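Local structure of exonuclease mut-7 homolog (Aedes aegypti, 7JW2) at residues 50-55 with 183-188. The protein is a magnesium-dependent exonuclease that probably trims the 3' ends of Argonaute-bound microRNAs, represented here by its 3'-5' exonuclease domain. Sequence-based numbering, arbitrary orientation.
Sequences VSLIQL and RYAALD
Gln54 reaches from strand 50-55 to the backbone of Ala185 and illustrates how a buried amide can tie a sheet to a helix packed over it. Its CB, 3.9 Å from Ala185 O, already leans toward the helix, and CG draws closer to the same oxygen, at 3.4 Å. The bend at chi2 (96°) swings the carboxamide past this carbonyl, CD staying 3.6 Å from Ala185 O, and brings NE2 onto the oxygen as a hydrogen-bond donor at 2.9 Å. That bond is moderately bent, 150° at the hydrogen, and the donor sits 30° out of the carbonyl plane. The same nitrogen also bonds Glu39 OE1 on the adjacent strand 33-40, so two acceptors hold the amide's rotation. The setting is the mixed sheet of the DEDD-type exonuclease fold, a member of the RNase H clan, with helix 179-205 packed over one face; helix 73-84 covers Ile53 and Leu55. Earlier in the strand lies a classic beta bulge, where Ser51 and Leu52 both oppose Glu39. Leu52, on the same face as Gln54, lays CD1 against Ala185 CB at 3.8 Å, while Trp172 and Leu177 pack around its side chain.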
loop_
_atom_site.group_PDB
_atom_site.type_symbol
_atom_site.label_atom_id
_atom_site.label_comp_id
_atom_site.label_asym_id
_atom_site.label_seq_id
_atom_site.Cartn_x
_atom_site.Cartn_y
_atom_site.Cartn_z
ATOM N N VAL A 50 -7.841 20.864 -1.046
ATOM C CA VAL A 50 -6.544 20.432 -1.559
ATOM C C VAL A 50 -6.670 19.968 -3.003
ATOM O O VAL A 50 -7.591 19.217 -3.355
ATOM C CB VAL A 50 -5.971 19.293 -0.695
ATOM C CG1 VAL A 50 -4.544 18.937 -1.156
ATOM C CG2 VAL A 50 -5.962 19.686 0.761
ATOM N N SER A 51 -5.710 20.376 -3.839
ATOM C CA SER A 51 -5.583 19.832 -5.186
ATOM C C SER A 51 -4.542 18.719 -5.260
ATOM O O SER A 51 -4.850 17.616 -5.725
ATOM C CB SER A 51 -5.240 20.958 -6.179
ATOM O OG SER A 51 -4.911 20.427 -7.451
ATOM N N LEU A 52 -3.320 18.993 -4.793
ATOM C CA LEU A 52 -2.203 18.058 -4.846
ATOM C C LEU A 52 -1.505 18.025 -3.501
ATOM O O LEU A 52 -1.444 19.039 -2.806
ATOM C CB LEU A 52 -1.155 18.460 -5.902
ATOM C CG LEU A 52 -1.559 18.486 -7.376
ATOM C CD1 LEU A 52 -0.375 18.968 -8.202
ATOM C CD2 LEU A 52 -2.004 17.113 -7.845
ATOM N N ILE A 53 -0.981 16.848 -3.145
ATOM C CA ILE A 53 0.043 16.706 -2.109
ATOM C C ILE A 53 1.250 16.034 -2.745
ATOM O O ILE A 53 1.111 14.990 -3.397
ATOM C CB ILE A 53 -0.473 15.905 -0.903
ATOM C CG1 ILE A 53 -1.591 16.689 -0.207
ATOM C CG2 ILE A 53 0.676 15.651 0.082
ATOM C CD1 ILE A 53 -2.348 15.856 0.796
ATOM N N GLN A 54 2.426 16.639 -2.591
ATOM C CA GLN A 54 3.636 16.157 -3.249
ATOM C C GLN A 54 4.611 15.611 -2.209
ATOM O O GLN A 54 4.911 16.292 -1.224
ATOM C CB GLN A 54 4.322 17.250 -4.080
ATOM C CG GLN A 54 3.447 17.975 -5.115
ATOM C CD GLN A 54 2.871 19.276 -4.585
ATOM O OE1 GLN A 54 1.711 19.321 -4.173
ATOM N NE2 GLN A 54 3.672 20.341 -4.609
ATOM N N LEU A 55 5.088 14.389 -2.440
ATOM C CA LEU A 55 6.028 13.714 -1.548
ATOM C C LEU A 55 7.248 13.299 -2.351
ATOM O O LEU A 55 7.125 12.519 -3.301
ATOM C CB LEU A 55 5.382 12.492 -0.891
ATOM C CG LEU A 55 4.023 12.768 -0.245
ATOM C CD1 LEU A 55 3.344 11.499 0.260
ATOM C CD2 LEU A 55 4.143 13.794 0.872
ATOM N N ARG A 183 5.247 20.128 -13.307
ATOM C CA ARG A 183 6.683 20.314 -13.096
ATOM C C ARG A 183 6.956 21.206 -11.888
ATOM O O ARG A 183 7.820 20.894 -11.054
ATOM C CB ARG A 183 7.322 20.887 -14.364
ATOM C CG ARG A 183 7.467 19.845 -15.466
ATOM C CD ARG A 183 8.562 20.202 -16.468
ATOM N NE ARG A 183 8.400 21.548 -17.004
ATOM C CZ ARG A 183 8.058 21.812 -18.261
ATOM N NH1 ARG A 183 7.843 20.816 -19.111
ATOM N NH2 ARG A 183 7.932 23.070 -18.668
ATOM N N TYR A 184 6.228 22.315 -11.771
ATOM C CA TYR A 184 6.379 23.196 -10.622
ATOM C C TYR A 184 6.056 22.460 -9.325
ATOM O O TYR A 184 6.780 22.592 -8.332
ATOM C CB TYR A 184 5.483 24.436 -10.790
ATOM C CG TYR A 184 5.307 25.215 -9.510
ATOM C CD1 TYR A 184 6.239 26.173 -9.117
ATOM C CD2 TYR A 184 4.239 24.957 -8.660
ATOM C CE1 TYR A 184 6.099 26.868 -7.923
ATOM C CE2 TYR A 184 4.090 25.641 -7.474
ATOM C CZ TYR A 184 5.025 26.585 -7.102
ATOM O OH TYR A 184 4.872 27.266 -5.922
ATOM N N ALA A 185 4.970 21.686 -9.315
ATOM C CA ALA A 185 4.565 21.005 -8.087
ATOM C C ALA A 185 5.605 19.983 -7.651
ATOM O O ALA A 185 5.901 19.863 -6.453
ATOM C CB ALA A 185 3.192 20.344 -8.280
ATOM N N ALA A 186 6.150 19.221 -8.600
ATOM C CA ALA A 186 7.119 18.197 -8.228
ATOM C C ALA A 186 8.401 18.833 -7.705
ATOM O O ALA A 186 8.975 18.372 -6.707
ATOM C CB ALA A 186 7.399 17.286 -9.425
ATOM N N LEU A 187 8.875 19.883 -8.367
ATOM C CA LEU A 187 10.096 20.533 -7.923
ATOM C C LEU A 187 9.912 21.247 -6.588
ATOM O O LEU A 187 10.880 21.380 -5.827
ATOM C CB LEU A 187 10.580 21.502 -9.002
ATOM C CG LEU A 187 11.950 22.133 -8.753
ATOM C CD1 LEU A 187 13.028 21.073 -8.548
ATOM C CD2 LEU A 187 12.300 23.053 -9.920
ATOM N N ASP A 188 8.692 21.707 -6.264
ATOM C CA ASP A 188 8.535 22.450 -5.019
ATOM C C ASP A 188 8.767 21.543 -3.815
ATOM O O ASP A 188 9.217 22.015 -2.768
ATOM C CB ASP A 188 7.168 23.138 -4.950
ATOM C CG ASP A 188 7.288 24.616 -4.562
ATOM O OD1 ASP A 188 8.034 25.361 -5.243
ATOM O OD2 ASP A 188 6.657 25.023 -3.563
#